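Local atomic coordinates of ectonucleoside triphosphate diphosphohydrolase 4 (Homo sapiens, PDB entry 6WG5), a protein that belongs to the GDA1/CD39 family, whose members share the two-lobed fold of the actin-like superfamily. Residues A[285-288]-A[289-292]; A[351-354]-A[355-358]; A[442-445]-A[446-450]. All blocks are in the same frame, centred on the assembly; numbering follows the deposited sequence.

Contact 1: A[285-288]-A[289-292]; sequences AARQ and RYED. With NAG (2-acetamido-2-deoxy-beta-D-glucopyranose), chain B.
Arg287 and Glu291, one helical turn apart, form an i to i+4 salt bridge along helix 283-296. Arg287 NE reaches Glu291 OE2 on its anti side, somewhat out of the carboxylate plane, at 2.7 Å, and Arg287 NH2 adds a weak bond to the same oxygen at 3.1 Å. The two flat groups stand almost perpendicular, 87° apart. Arginine suits the place because it has donors to spare: its NH1 bridges to Asp319 while also lying at the edge of the Tyr290 ring, 3.6 Å from Tyr290 CD2. Asp319 takes Arg287 NH1 on OD1 and Tyr290 OH on OD2, so one acid joins both side chains.

A second i to i+4 pair is neutral on one side. Gln288 NE2 donates to Asp292 OD1 at 3.0 Å; the oxygen lies in the plane of the amide, but the donor comes from above the carboxylate plane. Beneath these side chains runs ordinary helical bonding, as from Arg289 N to Ala285 O at 2.9 Å.

Arg289 leaves the helix elsewhere. With CG anti to its carbonyl carbon (chi1 -64°) and the chain bent at chi3, it carries its guanidinium toward the glycan, whose methyl carbon C8 sits 3.7 Å above the centre of one face. Its NH1 bonds to Phe355 O and its NH2 to Gly280 O, while Phe281 makes a cation-pi contact. Two arginines thus spend their donors differently: Arg287 on acids, where its charge is probably well balanced, and Arg289 on two backbone carbonyls, with an aromatic ring and the acetamido group packing against its flat group.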
loop_
_atom_site.group_PDB
_atom_site.type_symbol
_atom_site.label_atom_id
_atom_site.label_comp_id
_atom_site.label_asym_id
_atom_site.label_seq_id
_atom_site.Cartn_x
_atom_site.Cartn_y
_atom_site.Cartn_z
ATOM N N ALA A 285 -15.160 -1.360 6.848
ATOM C CA ALA A 285 -15.112 -1.355 8.307
ATOM C C ALA A 285 -15.832 -0.139 8.877
ATOM O O ALA A 285 -16.564 -0.250 9.867
ATOM C CB ALA A 285 -13.663 -1.387 8.791
ATOM N N ALA A 286 -15.631 1.032 8.268
ATOM C CA ALA A 286 -16.319 2.230 8.737
ATOM C C ALA A 286 -17.828 2.062 8.645
ATOM O O ALA A 286 -18.560 2.439 9.569
ATOM C CB ALA A 286 -15.863 3.449 7.936
ATOM N N ARG A 287 -18.315 1.495 7.539
ATOM C CA ARG A 287 -19.749 1.277 7.393
ATOM C C ARG A 287 -20.269 0.327 8.462
ATOM O O ARG A 287 -21.370 0.519 8.992
ATOM C CB ARG A 287 -20.059 0.739 5.993
ATOM C CG ARG A 287 -21.510 0.304 5.784
ATOM C CD ARG A 287 -22.475 1.479 5.812
ATOM N NE ARG A 287 -23.863 1.033 5.900
ATOM C CZ ARG A 287 -24.918 1.843 5.915
ATOM N NH1 ARG A 287 -24.757 3.158 5.838
ATOM N NH2 ARG A 287 -26.141 1.336 6.008
ATOM N N GLN A 288 -19.494 -0.707 8.793
ATOM C CA GLN A 288 -19.930 -1.649 9.817
ATOM C C GLN A 288 -19.952 -0.993 11.192
ATOM O O GLN A 288 -20.889 -1.201 11.971
ATOM C CB GLN A 288 -19.024 -2.882 9.819
ATOM C CG GLN A 288 -19.466 -3.971 10.785
ATOM C CD GLN A 288 -20.877 -4.458 10.505
ATOM O OE1 GLN A 288 -21.171 -4.954 9.416
ATOM N NE2 GLN A 288 -21.761 -4.307 11.487
ATOM N N ARG A 289 -18.930 -0.196 11.508
ATOM C CA ARG A 289 -18.930 0.533 12.772
ATOM C C ARG A 289 -20.103 1.502 12.838
ATOM O O ARG A 289 -20.685 1.719 13.907
ATOM C CB ARG A 289 -17.606 1.276 12.944
ATOM C CG ARG A 289 -16.386 0.367 13.042
ATOM C CD ARG A 289 -15.106 1.167 12.918
ATOM N NE ARG A 289 -15.102 2.290 13.846
ATOM C CZ ARG A 289 -14.416 3.413 13.671
ATOM N NH1 ARG A 289 -14.487 4.375 14.582
ATOM N NH2 ARG A 289 -13.668 3.585 12.590
ATOM N N TYR A 290 -20.464 2.092 11.696
ATOM C CA TYR A 290 -21.595 3.012 11.651
ATOM C C TYR A 290 -22.906 2.274 11.895
ATOM O O TYR A 290 -23.740 2.714 12.696
ATOM C CB TYR A 290 -21.608 3.736 10.303
ATOM C CG TYR A 290 -22.808 4.624 10.064
ATOM C CD1 TYR A 290 -23.011 5.769 10.818
ATOM C CD2 TYR A 290 -23.727 4.326 9.068
ATOM C CE1 TYR A 290 -24.104 6.586 10.597
ATOM C CE2 TYR A 290 -24.819 5.136 8.837
ATOM C CZ TYR A 290 -25.003 6.266 9.604
ATOM O OH TYR A 290 -26.094 7.075 9.382
ATOM N N GLU A 291 -23.103 1.139 11.218
ATOM C CA GLU A 291 -24.307 0.347 11.447
ATOM C C GLU A 291 -24.373 -0.168 12.877
ATOM O O GLU A 291 -25.464 -0.269 13.448
ATOM C CB GLU A 291 -24.361 -0.820 10.458
ATOM C CG GLU A 291 -24.575 -0.393 9.009
ATOM C CD GLU A 291 -24.615 -1.564 8.042
ATOM O OE1 GLU A 291 -24.503 -2.722 8.496
ATOM O OE2 GLU A 291 -24.759 -1.325 6.824
ATOM N N ASP A 292 -23.223 -0.493 13.474
ATOM C CA ASP A 292 -23.212 -0.962 14.855
ATOM C C ASP A 292 -23.799 0.080 15.796
ATOM O O ASP A 292 -24.513 -0.265 16.744
ATOM C CB ASP A 292 -21.788 -1.320 15.283
ATOM C CG ASP A 292 -21.315 -2.640 14.704
ATOM O OD1 ASP A 292 -22.167 -3.452 14.283
ATOM O OD2 ASP A 292 -20.087 -2.870 14.680
HETATM C C1 NAG B . -12.666 4.537 18.172
HETATM C C2 NAG B . -12.159 3.091 18.159
HETATM C C3 NAG B . -12.988 2.220 19.104
HETATM C C4 NAG B . -13.109 2.854 20.484
HETATM C C5 NAG B . -13.591 4.292 20.362
HETATM C C6 NAG B . -13.612 5.029 21.680
HETATM C C7 NAG B . -11.126 2.080 16.169
HETATM C C8 NAG B . -11.370 1.537 14.793
HETATM N N2 NAG B . -12.202 2.544 16.812
HETATM O O3 NAG B . -12.373 0.941 19.213
HETATM O O4 NAG B . -14.065 2.132 21.253
HETATM O O5 NAG B . -12.704 5.017 19.504
HETATM O O6 NAG B . -13.748 6.430 21.482
HETATM O O7 NAG B . -10.007 2.100 16.672
#

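Contact 2: A[351-354]-A[355-358]; sequences TIQP and FMNK. With NAG (2-acetamido-2-deoxy-beta-D-glucopyranose), chain B.
Gln353 O is gripped by two donors, Met356 N at 3.1 Å and a water, also at 3.1 Å from Gln353 O. The first bond belongs to a run of three successive i+3 to i beta-turn bonds, which carry the chain from helix 345-352 into the loop that bears an N-linked glycan. Its companions join Phe355 N to Ile352 O at 3.1 Å and Asn357 N to Pro354 O at 2.9 Å. In all three the donor stands well above the carbonyl plane. Pro354 suits this passage: lacking an N-H, it makes no demand for a carbonyl in the preceding turn.

The side chains face different surroundings. Phe355 has its CG anti to the carbonyl carbon (chi1 -62°). This torsion lays the ring back along the preceding turn, with its edge toward the carbonyls of Thr351 and Ile352; CD2 comes within 3.5 Å of Ile352 O, and CE2 within 3.9 Å of Thr351 O. Arg293 of helix 283-296 makes a cation-pi contact with the same ring. Met356, bent at chi3, brings its methyl CE back toward the side chain of Gln353, which it crosses obliquely, and it also lies against Trp448, a neighbour that suits a flexible, apolar chain.

At Asn357 the backbone turns to the left-handed conformation (phi 65°), which asparagine tolerates better than most residues, and the chain leaves the turns. The water that donates to Gln353 O accepts from Lys358 N at 3.0 Å, tying this exit back to Gln353. Asn357 ND2 also donates to Asn367 OD1, and it carries the sugar through a covalent bond of 1.4 Å to NAG C1.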
loop_
_atom_site.group_PDB
_atom_site.type_symbol
_atom_site.label_atom_id
_atom_site.label_comp_id
_atom_site.label_asym_id
_atom_site.label_seq_id
_atom_site.Cartn_x
_atom_site.Cartn_y
_atom_site.Cartn_z
ATOM N N THR A 351 -22.432 12.923 9.814
ATOM C CA THR A 351 -22.822 11.818 10.682
ATOM C C THR A 351 -21.640 10.908 10.990
ATOM O O THR A 351 -21.515 10.407 12.113
ATOM C CB THR A 351 -23.951 11.019 10.032
ATOM O OG1 THR A 351 -25.006 11.911 9.648
ATOM C CG2 THR A 351 -24.499 9.982 10.996
ATOM N N ILE A 352 -20.762 10.681 10.007
ATOM C CA ILE A 352 -19.674 9.719 10.163
ATOM C C ILE A 352 -18.411 10.345 10.735
ATOM O O ILE A 352 -17.430 9.626 10.970
ATOM C CB ILE A 352 -19.360 9.035 8.815
ATOM C CG1 ILE A 352 -18.879 10.066 7.786
ATOM C CG2 ILE A 352 -20.593 8.283 8.317
ATOM C CD1 ILE A 352 -18.583 9.486 6.419
ATOM N N GLN A 353 -18.402 11.658 10.968
ATOM C CA GLN A 353 -17.259 12.319 11.598
ATOM C C GLN A 353 -16.749 11.591 12.835
ATOM O O GLN A 353 -15.543 11.305 12.901
ATOM C CB GLN A 353 -17.645 13.761 11.957
ATOM C CG GLN A 353 -17.523 14.742 10.814
ATOM C CD GLN A 353 -16.094 15.161 10.565
ATOM O OE1 GLN A 353 -15.526 14.873 9.515
ATOM N NE2 GLN A 353 -15.500 15.845 11.537
ATOM N N PRO A 354 -17.578 11.269 13.830
ATOM C CA PRO A 354 -17.046 10.648 15.056
ATOM C C PRO A 354 -16.224 9.399 14.810
ATOM O O PRO A 354 -15.314 9.100 15.594
ATOM C CB PRO A 354 -18.316 10.326 15.860
ATOM C CG PRO A 354 -19.347 11.266 15.346
ATOM C CD PRO A 354 -19.035 11.474 13.899
ATOM N N PHE A 355 -16.511 8.656 13.744
ATOM C CA PHE A 355 -15.877 7.363 13.531
ATOM C C PHE A 355 -14.438 7.475 13.052
ATOM O O PHE A 355 -13.736 6.459 13.024
ATOM C CB PHE A 355 -16.707 6.547 12.541
ATOM C CG PHE A 355 -18.089 6.246 13.039
ATOM C CD1 PHE A 355 -18.341 5.097 13.768
ATOM C CD2 PHE A 355 -19.130 7.129 12.808
ATOM C CE1 PHE A 355 -19.609 4.825 14.238
ATOM C CE2 PHE A 355 -20.399 6.861 13.277
ATOM C CZ PHE A 355 -20.637 5.708 13.994
ATOM N N MET A 356 -13.984 8.673 12.678
ATOM C CA MET A 356 -12.559 8.886 12.462
ATOM C C MET A 356 -11.788 8.902 13.773
ATOM O O MET A 356 -10.563 8.736 13.764
ATOM C CB MET A 356 -12.334 10.188 11.700
ATOM C CG MET A 356 -12.910 10.170 10.298
ATOM S SD MET A 356 -12.286 11.511 9.278
ATOM C CE MET A 356 -13.033 12.925 10.085
ATOM N N ASN A 357 -12.476 9.090 14.899
ATOM C CA ASN A 357 -11.861 8.968 16.220
ATOM C C ASN A 357 -10.793 10.037 16.439
ATOM O O ASN A 357 -9.778 9.808 17.102
ATOM C CB ASN A 357 -11.289 7.560 16.417
ATOM C CG ASN A 357 -12.276 6.623 17.079
ATOM O OD1 ASN A 357 -13.456 6.944 17.219
ATOM N ND2 ASN A 357 -11.798 5.458 17.494
ATOM N N LYS A 358 -11.031 11.226 15.892
ATOM C CA LYS A 358 -10.081 12.320 16.041
ATOM C C LYS A 358 -10.089 12.850 17.468
ATOM O O LYS A 358 -11.131 12.903 18.125
ATOM C CB LYS A 358 -10.410 13.451 15.070
ATOM C CG LYS A 358 -10.114 13.132 13.612
ATOM C CD LYS A 358 -10.308 14.347 12.709
ATOM C CE LYS A 358 -9.202 15.385 12.888
ATOM N NZ LYS A 358 -7.881 14.896 12.409
HETATM C C1 NAG B . -12.666 4.537 18.172
HETATM C C2 NAG B . -12.159 3.091 18.159
HETATM C C3 NAG B . -12.988 2.220 19.104
HETATM C C4 NAG B . -13.109 2.854 20.484
HETATM C C5 NAG B . -13.591 4.292 20.362
HETATM C C6 NAG B . -13.612 5.029 21.680
HETATM C C7 NAG B . -11.126 2.080 16.169
HETATM C C8 NAG B . -11.370 1.537 14.793
HETATM N N2 NAG B . -12.202 2.544 16.812
HETATM O O3 NAG B . -12.373 0.941 19.213
HETATM O O4 NAG B . -14.065 2.132 21.253
HETATM O O5 NAG B . -12.704 5.017 19.504
HETATM O O6 NAG B . -13.748 6.430 21.482
HETATM O O7 NAG B . -10.007 2.100 16.672
HETATM O O HOH W 1 -13.467 12.531 14.847
#

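Contact 3: A[442-445]-A[446-450]; sequences QCFK and SAWMF
Helix 436-456 is kinked at Cys443 and Phe444, whose N atoms have no bond to the turn before, and is regular from Ser446 on. Ser446, Ala447, Trp448 and Met449 each bond through N to the carbonyl four residues back, for example Ser446 N to Gln442 O at 2.7 Å.

Ser446 turns its small hydroxyl back onto the helix: at chi1 64°, OG sits 2.8 Å from Cys443 O and 3.0 Å from Gln442 O. A water donates to this OG at 2.9 Å and reaches Gln442 NE2 through a weak bond. The amide's main partners lie beyond, Cys390 O for NE2 and Arg438 for OE1, while Cys443 forms a disulfide with Cys414.

On another face Phe444 and Trp448, both with CG anti to the backbone N, run side by side in the same direction, and Phe444 CE2 meets Trp448 CB at 4.1 Å. Trp448 NE1 donates a hydrogen bond to Phe281 O. The chemistry is that of a buried helix: aromatic bulk fills one face, and each polar group named here finds a partner in protein or water.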
loop_
_atom_site.group_PDB
_atom_site.type_symbol
_atom_site.label_atom_id
_atom_site.label_comp_id
_atom_site.label_asym_id
_atom_site.label_seq_id
_atom_site.Cartn_x
_atom_site.Cartn_y
_atom_site.Cartn_z
ATOM N N GLN A 442 -21.596 3.071 -2.349
ATOM C CA GLN A 442 -20.815 4.168 -2.914
ATOM C C GLN A 442 -20.977 5.441 -2.094
ATOM O O GLN A 442 -20.004 6.167 -1.863
ATOM C CB GLN A 442 -21.236 4.413 -4.366
ATOM C CG GLN A 442 -20.874 5.794 -4.930
ATOM C CD GLN A 442 -19.387 5.967 -5.181
ATOM O OE1 GLN A 442 -18.642 4.994 -5.286
ATOM N NE2 GLN A 442 -18.950 7.216 -5.278
ATOM N N CYS A 443 -22.201 5.738 -1.657
ATOM C CA CYS A 443 -22.455 6.998 -0.968
ATOM C C CYS A 443 -21.684 7.076 0.339
ATOM O O CYS A 443 -20.919 8.019 0.568
ATOM C CB CYS A 443 -23.951 7.170 -0.728
ATOM S SG CYS A 443 -24.721 7.748 -2.215
ATOM N N PHE A 444 -21.883 6.094 1.218
ATOM C CA PHE A 444 -21.148 6.089 2.474
ATOM C C PHE A 444 -19.647 6.144 2.223
ATOM O O PHE A 444 -18.929 6.936 2.844
ATOM C CB PHE A 444 -21.505 4.853 3.298
ATOM C CG PHE A 444 -20.729 4.751 4.577
ATOM C CD1 PHE A 444 -21.243 5.260 5.755
ATOM C CD2 PHE A 444 -19.471 4.174 4.594
ATOM C CE1 PHE A 444 -20.526 5.180 6.927
ATOM C CE2 PHE A 444 -18.747 4.096 5.763
ATOM C CZ PHE A 444 -19.275 4.602 6.933
ATOM N N LYS A 445 -19.154 5.313 1.300
ATOM C CA LYS A 445 -17.713 5.218 1.096
ATOM C C LYS A 445 -17.145 6.473 0.447
ATOM O O LYS A 445 -16.017 6.869 0.760
ATOM C CB LYS A 445 -17.389 3.982 0.263
ATOM C CG LYS A 445 -17.491 2.685 1.058
ATOM C CD LYS A 445 -17.746 1.495 0.158
ATOM C CE LYS A 445 -16.605 0.509 0.198
ATOM N NZ LYS A 445 -16.806 -0.581 -0.796
ATOM N N SER A 446 -17.898 7.114 -0.448
ATOM C CA SER A 446 -17.427 8.365 -1.034
ATOM C C SER A 446 -17.312 9.454 0.026
ATOM O O SER A 446 -16.353 10.235 0.023
ATOM C CB SER A 446 -18.366 8.808 -2.156
ATOM O OG SER A 446 -19.658 9.092 -1.655
ATOM N N ALA A 447 -18.279 9.518 0.945
ATOM C CA ALA A 447 -18.227 10.506 2.018
ATOM C C ALA A 447 -17.128 10.174 3.018
ATOM O O ALA A 447 -16.411 11.068 3.483
ATOM C CB ALA A 447 -19.577 10.579 2.723
ATOM N N TRP A 448 -16.992 8.897 3.371
ATOM C CA TRP A 448 -15.903 8.479 4.244
ATOM C C TRP A 448 -14.554 8.797 3.611
ATOM O O TRP A 448 -13.655 9.335 4.269
ATOM C CB TRP A 448 -16.031 6.985 4.542
ATOM C CG TRP A 448 -14.956 6.443 5.427
ATOM C CD1 TRP A 448 -13.943 5.604 5.064
ATOM C CD2 TRP A 448 -14.788 6.694 6.827
ATOM N NE1 TRP A 448 -13.155 5.314 6.154
ATOM C CE2 TRP A 448 -13.650 5.972 7.247
ATOM C CE3 TRP A 448 -15.487 7.458 7.766
ATOM C CZ2 TRP A 448 -13.194 5.997 8.561
ATOM C CZ3 TRP A 448 -15.035 7.476 9.074
ATOM C CH2 TRP A 448 -13.898 6.751 9.458
ATOM N N MET A 449 -14.401 8.483 2.325
ATOM C CA MET A 449 -13.180 8.837 1.608
ATOM C C MET A 449 -12.905 10.331 1.714
ATOM O O MET A 449 -11.779 10.753 1.999
ATOM C CB MET A 449 -13.305 8.420 0.140
ATOM C CG MET A 449 -11.987 8.353 -0.611
ATOM S SD MET A 449 -12.106 9.000 -2.295
ATOM C CE MET A 449 -11.939 10.754 -1.981
ATOM N N PHE A 450 -13.936 11.149 1.491
ATOM C CA PHE A 450 -13.757 12.596 1.491
ATOM C C PHE A 450 -13.319 13.102 2.860
ATOM O O PHE A 450 -12.452 13.978 2.958
ATOM C CB PHE A 450 -15.059 13.272 1.060
ATOM C CG PHE A 450 -14.960 14.767 0.953
ATOM C CD1 PHE A 450 -14.605 15.366 -0.240
ATOM C CD2 PHE A 450 -15.228 15.572 2.047
ATOM C CE1 PHE A 450 -14.514 16.741 -0.341
ATOM C CE2 PHE A 450 -15.138 16.947 1.953
ATOM C CZ PHE A 450 -14.782 17.533 0.756
HETATM O O HOH W 2 -21.295 9.213 -4.079
#

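In the fold
Contact 3 is the buried one, while contacts 1 and 2 are each partly exposed and meet at the glycan. Helix 436-456 backs both: the aromatic pair of contact 3 packs on Ala286 and Arg287 of helix 283-296 and on Ile352 of helix 345-352 and Met356 of the loop that follows it, so one aromatic surface serves both neighbours. Contacts 1 and 2 also touch directly, Tyr290 lying against Thr351 and Phe355. Chemistry follows place. Charged and amide pairs along one helix dominate contact 1, backbone turns and a covalent sugar link dominate contact 2, and contact 3 relies on rings, a hydroxyl folded onto its own helix and a disulfide.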